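Local coordinates for period circadian protein homolog 2 (Mus musculus, PDB 3GDI), which acts in the mammalian circadian clock, where it probably regulates transcription through protein interactions made by its tandem PAS domains, at residues F251-P254 / W255-K258; Q193-I196 / E197-V200; D58-F61 / V62-L65; N274-V277 / F278-P281. One frame throughout, in Å; residues are numbered along the deposited sequence.

Contact 1: residues F251-P254 / W255-K258; sequences FINP and WSRK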
# COMPACT_ATOMS: atom_id res chain seq x y z
N PHE A 251 -2.27 -13.71 -8.71
CA PHE A 251 -3.67 -13.34 -8.71
C PHE A 251 -3.88 -12.76 -10.11
O PHE A 251 -3.20 -11.81 -10.50
CB PHE A 251 -3.97 -12.30 -7.63
CG PHE A 251 -3.92 -12.85 -6.22
CD1 PHE A 251 -4.40 -14.13 -5.94
CD2 PHE A 251 -3.44 -12.07 -5.18
CE1 PHE A 251 -4.39 -14.63 -4.63
CE2 PHE A 251 -3.42 -12.56 -3.87
CZ PHE A 251 -3.90 -13.85 -3.59
N ILE A 252 -4.79 -13.35 -10.88
CA ILE A 252 -5.05 -12.88 -12.24
C ILE A 252 -6.37 -12.12 -12.39
O ILE A 252 -7.44 -12.64 -12.07
CB ILE A 252 -5.05 -14.07 -13.26
CG1 ILE A 252 -3.72 -14.81 -13.17
CG2 ILE A 252 -5.20 -13.55 -14.69
CD1 ILE A 252 -3.70 -16.10 -13.99
N ASN A 253 -6.29 -10.89 -12.86
CA ASN A 253 -7.48 -10.09 -13.07
C ASN A 253 -8.37 -10.89 -14.04
O ASN A 253 -7.98 -11.13 -15.17
CB ASN A 253 -7.10 -8.74 -13.71
CG ASN A 253 -8.28 -7.80 -13.84
OD1 ASN A 253 -9.20 -8.03 -14.64
ND2 ASN A 253 -8.27 -6.74 -13.06
N PRO A 254 -9.57 -11.31 -13.60
CA PRO A 254 -10.45 -12.08 -14.48
C PRO A 254 -10.92 -11.36 -15.75
O PRO A 254 -11.10 -11.98 -16.79
CB PRO A 254 -11.61 -12.46 -13.57
CG PRO A 254 -11.63 -11.34 -12.56
CD PRO A 254 -10.17 -11.16 -12.26
N TRP A 255 -11.10 -10.05 -15.67
CA TRP A 255 -11.58 -9.28 -16.81
C TRP A 255 -10.50 -8.94 -17.84
O TRP A 255 -10.76 -8.97 -19.04
CB TRP A 255 -12.27 -8.01 -16.31
CG TRP A 255 -13.40 -8.34 -15.36
CD1 TRP A 255 -14.58 -8.93 -15.67
CD2 TRP A 255 -13.41 -8.16 -13.93
NE1 TRP A 255 -15.33 -9.14 -14.53
CE2 TRP A 255 -14.63 -8.67 -13.45
CE3 TRP A 255 -12.49 -7.61 -13.01
CZ2 TRP A 255 -14.97 -8.66 -12.09
CZ3 TRP A 255 -12.83 -7.59 -11.66
CH2 TRP A 255 -14.06 -8.12 -11.21
N SER A 256 -9.28 -8.64 -17.39
CA SER A 256 -8.21 -8.31 -18.32
C SER A 256 -7.30 -9.49 -18.59
O SER A 256 -6.57 -9.50 -19.57
CB SER A 256 -7.36 -7.17 -17.77
OG SER A 256 -6.66 -7.58 -16.61
N ARG A 257 -7.33 -10.47 -17.70
CA ARG A 257 -6.49 -11.65 -17.84
C ARG A 257 -5.03 -11.34 -17.53
O ARG A 257 -4.16 -12.19 -17.72
CB ARG A 257 -6.64 -12.22 -19.24
CG ARG A 257 -7.82 -13.18 -19.39
CD ARG A 257 -7.46 -14.53 -18.78
NE ARG A 257 -8.09 -14.75 -17.49
CZ ARG A 257 -7.65 -15.61 -16.58
NH1 ARG A 257 -6.56 -16.34 -16.80
NH2 ARG A 257 -8.33 -15.76 -15.44
N LYS A 258 -4.75 -10.14 -17.05
CA LYS A 258 -3.38 -9.78 -16.71
C LYS A 258 -3.14 -10.01 -15.23
O LYS A 258 -4.04 -9.82 -14.40
CB LYS A 258 -3.10 -8.31 -17.01
CG LYS A 258 -3.02 -7.96 -18.47
CD LYS A 258 -2.71 -6.48 -18.64
CE LYS A 258 -2.93 -6.04 -20.08
NZ LYS A 258 -2.21 -6.93 -21.04

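Contact 2: residues Q193-I196 / E197-V200; sequences QDLI and ETPV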
# COMPACT_ATOMS: atom_id res chain seq x y z
N GLN A 193 6.99 -2.03 6.76
CA GLN A 193 7.26 -0.77 6.08
C GLN A 193 8.65 -0.62 5.49
O GLN A 193 8.87 0.28 4.67
CB GLN A 193 6.98 0.41 7.01
CG GLN A 193 7.77 0.43 8.31
CD GLN A 193 7.03 -0.23 9.48
OE1 GLN A 193 7.29 0.08 10.63
NE2 GLN A 193 6.11 -1.14 9.17
N ASP A 194 9.59 -1.47 5.91
CA ASP A 194 10.95 -1.38 5.39
C ASP A 194 11.05 -1.98 4.00
O ASP A 194 11.89 -1.58 3.20
CB ASP A 194 11.94 -2.11 6.29
CG ASP A 194 11.94 -1.59 7.70
OD1 ASP A 194 11.68 -0.38 7.90
OD2 ASP A 194 12.22 -2.39 8.62
N LEU A 195 10.17 -2.94 3.72
CA LEU A 195 10.15 -3.66 2.45
C LEU A 195 9.06 -3.22 1.46
O LEU A 195 9.21 -3.43 0.26
CB LEU A 195 10.00 -5.16 2.71
CG LEU A 195 11.24 -5.79 3.34
CD1 LEU A 195 10.97 -7.19 3.88
CD2 LEU A 195 12.32 -5.81 2.28
N ILE A 196 7.98 -2.63 1.95
CA ILE A 196 6.92 -2.22 1.05
C ILE A 196 7.40 -1.16 0.06
O ILE A 196 7.99 -0.16 0.46
CB ILE A 196 5.70 -1.67 1.82
CG1 ILE A 196 5.03 -2.79 2.61
CG2 ILE A 196 4.68 -1.09 0.86
CD1 ILE A 196 3.85 -2.32 3.46
N GLU A 197 7.17 -1.41 -1.23
CA GLU A 197 7.56 -0.50 -2.31
C GLU A 197 9.03 -0.54 -2.70
O GLU A 197 9.52 0.36 -3.39
CB GLU A 197 7.20 0.95 -1.96
CG GLU A 197 5.72 1.20 -1.66
CD GLU A 197 4.85 1.17 -2.89
OE1 GLU A 197 3.68 1.57 -2.79
OE2 GLU A 197 5.34 0.74 -3.96
N THR A 198 9.75 -1.57 -2.27
CA THR A 198 11.16 -1.69 -2.63
C THR A 198 11.33 -2.89 -3.56
O THR A 198 10.50 -3.81 -3.56
CB THR A 198 12.04 -1.85 -1.38
OG1 THR A 198 11.92 -3.18 -0.85
CG2 THR A 198 11.62 -0.85 -0.30
N PRO A 199 12.41 -2.91 -4.37
CA PRO A 199 12.62 -4.03 -5.29
C PRO A 199 12.74 -5.37 -4.61
O PRO A 199 13.51 -5.54 -3.67
CB PRO A 199 13.93 -3.65 -6.02
CG PRO A 199 13.96 -2.14 -5.93
CD PRO A 199 13.49 -1.92 -4.50
N VAL A 200 11.96 -6.32 -5.09
CA VAL A 200 11.99 -7.68 -4.57
C VAL A 200 13.38 -8.26 -4.79
O VAL A 200 13.96 -8.85 -3.89
CB VAL A 200 10.99 -8.56 -5.34
CG1 VAL A 200 11.19 -10.03 -5.01
CG2 VAL A 200 9.57 -8.10 -5.03

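Contact 3: residues D58-F61 / V62-L65; sequences DAKF and VEFL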
# COMPACT_ATOMS: atom_id res chain seq x y z
N ASP A 58 5.97 10.97 29.76
CA ASP A 58 4.83 11.87 29.59
C ASP A 58 5.04 12.98 28.56
O ASP A 58 5.29 14.14 28.92
CB ASP A 58 4.43 12.49 30.93
CG ASP A 58 3.05 13.12 30.90
OD1 ASP A 58 2.84 14.06 30.10
OD2 ASP A 58 2.18 12.68 31.68
N ALA A 59 4.91 12.62 27.28
CA ALA A 59 5.07 13.55 26.15
C ALA A 59 4.33 12.95 24.96
O ALA A 59 3.38 12.18 25.13
CB ALA A 59 6.54 13.71 25.81
N LYS A 60 4.74 13.30 23.75
CA LYS A 60 4.10 12.73 22.57
C LYS A 60 4.70 11.33 22.37
O LYS A 60 5.92 11.17 22.36
CB LYS A 60 4.34 13.60 21.34
CG LYS A 60 3.77 15.01 21.45
CD LYS A 60 3.69 15.71 20.09
CE LYS A 60 5.02 15.69 19.35
NZ LYS A 60 4.89 16.26 17.97
N PHE A 61 3.85 10.32 22.25
CA PHE A 61 4.34 8.96 22.06
C PHE A 61 5.22 8.81 20.83
O PHE A 61 6.19 8.06 20.85
CB PHE A 61 3.18 7.97 21.96
CG PHE A 61 3.62 6.53 21.86
CD1 PHE A 61 4.26 5.91 22.92
CD2 PHE A 61 3.38 5.80 20.70
CE1 PHE A 61 4.66 4.57 22.84
CE2 PHE A 61 3.76 4.47 20.61
CZ PHE A 61 4.40 3.85 21.68
N VAL A 62 4.90 9.52 19.75
CA VAL A 62 5.71 9.38 18.55
C VAL A 62 7.17 9.74 18.75
O VAL A 62 8.04 9.23 18.04
CB VAL A 62 5.14 10.22 17.36
CG1 VAL A 62 3.87 9.59 16.85
CG2 VAL A 62 4.89 11.66 17.78
N GLU A 63 7.47 10.58 19.74
CA GLU A 63 8.85 10.97 19.98
C GLU A 63 9.76 9.82 20.41
O GLU A 63 10.98 9.94 20.33
CB GLU A 63 8.90 12.11 21.00
CG GLU A 63 7.82 13.15 20.75
CD GLU A 63 8.05 14.45 21.49
OE1 GLU A 63 8.77 15.31 20.93
OE2 GLU A 63 7.52 14.60 22.61
N PHE A 64 9.17 8.71 20.85
CA PHE A 64 9.95 7.53 21.27
C PHE A 64 10.00 6.44 20.20
O PHE A 64 10.40 5.31 20.48
CB PHE A 64 9.37 6.93 22.55
CG PHE A 64 9.20 7.91 23.65
CD1 PHE A 64 7.96 8.49 23.88
CD2 PHE A 64 10.28 8.31 24.42
CE1 PHE A 64 7.80 9.46 24.86
CE2 PHE A 64 10.14 9.28 25.40
CZ PHE A 64 8.89 9.86 25.62
N LEU A 65 9.58 6.77 18.98
CA LEU A 65 9.56 5.84 17.86
C LEU A 65 10.71 6.14 16.89
O LEU A 65 11.23 7.25 16.86
CB LEU A 65 8.25 5.98 17.07
CG LEU A 65 6.97 5.23 17.41
CD1 LEU A 65 7.00 4.70 18.82
CD2 LEU A 65 5.79 6.16 17.17

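Contact 4: residues N274-V277 / F278-P281; sequences NEDV and FAAP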
# COMPACT_ATOMS: atom_id res chain seq x y z
N ASN A 274 23.67 -15.68 12.53
CA ASN A 274 23.47 -14.87 13.74
C ASN A 274 21.97 -14.86 14.03
O ASN A 274 21.19 -14.33 13.25
CB ASN A 274 23.94 -13.44 13.52
CG ASN A 274 23.64 -12.53 14.71
OD1 ASN A 274 23.67 -11.30 14.60
ND2 ASN A 274 23.34 -13.14 15.86
N GLU A 275 21.59 -15.44 15.16
CA GLU A 275 20.19 -15.55 15.56
C GLU A 275 19.39 -14.27 15.78
O GLU A 275 18.17 -14.29 15.65
CB GLU A 275 20.09 -16.43 16.81
CG GLU A 275 20.59 -17.84 16.59
CD GLU A 275 20.50 -18.70 17.84
OE1 GLU A 275 21.01 -18.27 18.90
OE2 GLU A 275 19.93 -19.81 17.74
N ASP A 276 20.05 -13.17 16.12
CA ASP A 276 19.30 -11.92 16.31
C ASP A 276 19.14 -11.28 14.94
O ASP A 276 20.04 -10.59 14.45
CB ASP A 276 20.03 -10.95 17.24
CG ASP A 276 19.17 -9.77 17.64
OD1 ASP A 276 18.39 -9.29 16.78
OD2 ASP A 276 19.27 -9.32 18.79
N VAL A 277 17.99 -11.52 14.33
CA VAL A 277 17.73 -11.02 13.00
C VAL A 277 17.42 -9.51 12.94
O VAL A 277 17.40 -8.92 11.86
CB VAL A 277 16.61 -11.84 12.35
CG1 VAL A 277 15.27 -11.47 12.96
CG2 VAL A 277 16.64 -11.66 10.86
N PHE A 278 17.21 -8.90 14.10
CA PHE A 278 16.92 -7.47 14.16
C PHE A 278 18.16 -6.58 14.26
O PHE A 278 18.08 -5.37 14.03
CB PHE A 278 15.97 -7.17 15.32
CG PHE A 278 14.59 -7.70 15.11
CD1 PHE A 278 13.78 -7.18 14.10
CD2 PHE A 278 14.12 -8.77 15.86
CE1 PHE A 278 12.53 -7.71 13.84
CE2 PHE A 278 12.86 -9.31 15.61
CZ PHE A 278 12.06 -8.77 14.60
N ALA A 279 19.29 -7.18 14.59
CA ALA A 279 20.54 -6.43 14.69
C ALA A 279 20.78 -5.71 13.37
O ALA A 279 20.05 -5.93 12.40
CB ALA A 279 21.69 -7.38 14.99
N ALA A 280 21.80 -4.86 13.32
CA ALA A 280 22.12 -4.12 12.11
C ALA A 280 23.26 -4.79 11.36
O ALA A 280 24.05 -5.52 11.95
CB ALA A 280 22.50 -2.70 12.46
N PRO A 281 23.35 -4.58 10.03
CA PRO A 281 24.41 -5.17 9.21
C PRO A 281 25.68 -4.31 9.20
O PRO A 281 25.61 -3.08 9.14
CB PRO A 281 23.76 -5.25 7.84
CG PRO A 281 22.98 -3.99 7.80
CD PRO A 281 22.32 -3.95 9.18

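Contact 1: residues F251-P254 / W255-K258
Pro254 lies against the ring of the next residue: its CG sits 3.8 Å from the centroid of the six-membered ring of Trp255, 10° off the ring normal, a CH-pi contact over one indole face. It lies in the beta-hairpin loop that joins strands 241-252 and 259-268 of the antiparallel PAS sheet. The hairpin is closed at Asn253, whose N donates to Lys258 O (2.9 Å) while its O receives Arg257 N (2.7 Å); a positive phi of 73° at Arg257 turns the chain back toward the second strand. With CG opposite its own backbone N (chi1 -175°), Asn253 directs its carboxamide into the bend. There Asn253 OD1 accepts a sound bond from Ser256 N at 2.8 Å and a weak one from Trp255 N. Replacing this asparagine by alanine would probably leave the N-H groups of Ser256 and Trp255 without this acceptor inside the bend. Ser256 OG in turn accepts from Lys258 N at 3.2 Å, an ST turn. Beyond the loop, Arg257 NH1 bonds to Val308 O and Lys258 NZ to Met305 O, tying the hairpin to the C-terminal segment, and Trp255 packs on Arg265 of the second subunit. Bent at chi2 and chi3, the Arg257 chain brings its guanidinium beside Ile252, whose CG2 lies over the centre of one face, 3.7 Å from Arg257 CZ.

Contact 2: residues Q193-I196 / E197-V200
Residues Leu195 to Thr198 form a type II beta turn in which Thr198 N donates to Leu195 O over 3.2 Å, the positive phi of 78° falling on Glu197. Thr198 OG1 grips Leu195 O a second time, at 2.9 Å. Both donors come from one face of the carbonyl plane, the amide N well above it. The hydroxyl gets there because OG1 stands between the backbone N and carbonyl carbon of Thr198 (chi1 75°); the methyl CG2 then lies against the preceding carbonyl, 3.6 Å from Asp194 O. A valine in place of Thr198 is likely to leave Leu195 O with the backbone bond alone, holding the turn less firmly. On the outer side of the bend, Ile196 CG2 meets Glu197 CG at 3.6 Å, and from there the bent glutamate chain leads its carboxylate away. Thr198 also touches Tyr80 of the second subunit. Asp194 OD1 makes a salt bridge with Arg107 on strand 104-108 of the other PAS domain, while OD2 accepts from Leu191 N. The turn thus links helix 192-195 to helix 200-203 and lies against strand 177-180, where Leu195 and Thr198 pack on Phe177.

Contact 3: residues D58-F61 / V62-L65
Phe64 N donates to Phe61 O over 3.1 Å, nearly straight at 164°, the donor standing above the carbonyl plane. One residue earlier the pattern repeats, Glu63 N reaching Lys60 O at 3.1 Å; these three-residue spacings define a short 3-10 turn. At its start the extended Glu63 side chain reaches back along the turn to accept from Lys60 N, OE2 lying 3.3 Å away and met on its anti side. Ala59 CB rests 3.5 Å from Glu63 OE2. The two side chains cross, Lys60 CB lying 3.6 Å from Glu63 CG. Their charges stay unjoined, with Lys60 NZ and Glu63 OE1 5.0 Å apart, so any attraction is probably weak. The Phe64 ring presents its edge to Phe61 O, which lies near the ring plane 3.5 Å from Phe64 CD1. On the buried side, Phe61 holds CG opposite its backbone N (chi1 -176°), which carries the ring past the turn until CE2 touches Leu65 CD1 at 3.7 Å, the two side chains crossing at about a right angle. Around this 3-10 turn of the PAS-A domain, Phe61 and Phe64 cover Ile38 on strand 38-41, Val62 and Leu65 meet Phe73 on helix 70-76, and Leu65 also packs on Cys106 and Val108 of strand 104-108.

Contact 4: residues N274-V277 / F278-P281
Asp276 supplies the polar half of the contact, with its carboxylate turned toward the backbone N-H groups of Phe278 and Ala279. Asp276 OD1 accepts from Phe278 N at 3.0 Å, the N lying nearly in line with the CG-OD1 bond although the hydrogen points somewhat off (135°). A weak second bond comes to Asp276 OD1 from Ala279 N at 3.2 Å. A chi1 of -170°, with CG opposite the backbone N, brings the carboxylate to these donors. Among backbone groups, Ala279 N also gives a weak bond to Asp276 O, 3.5 Å away. Together these bonds describe an Asx turn superimposed on a type I beta turn from Asp276 to Ala279, set in the loop between strand 259-268 and helix 291-303. The apolar contacts belong to the two central residues of the turn. Val277 CG1 lies over one face of the Phe278 ring, 4.2 Å from its centroid and 14° off the normal, a CH-pi contact displaced toward the rim; CD2 is the nearest ring atom, at 4.1 Å. Val277 is buried, packing also on Ser153 and Thr236, while Phe278 touches Val151. A salt bridge just ahead of the turn fastens the loop to a distant part of the chain, Glu275 OE2 meeting Arg159 NH2.

Overall arrangement
Along the chain the order is contact 3, contact 2, contact 1, contact 4, and no two of them touch. Contact 3 belongs to the PAS-A domain; contacts 1 and 2 share the second PAS fold, their centres about 24 Å apart, one at a hairpin end of its five-stranded sheet and the other between short helices beside that sheet. Contact 4 follows the last strand of this sheet, about 19 Å from contact 2 between centres. Contacts 1 and 3 are farthest apart, about 45 Å between centres, on opposite sides of the chain's centre. Contacts 1 and 2 both meet the second subunit, consistent with the PAS region serving in dimerisation.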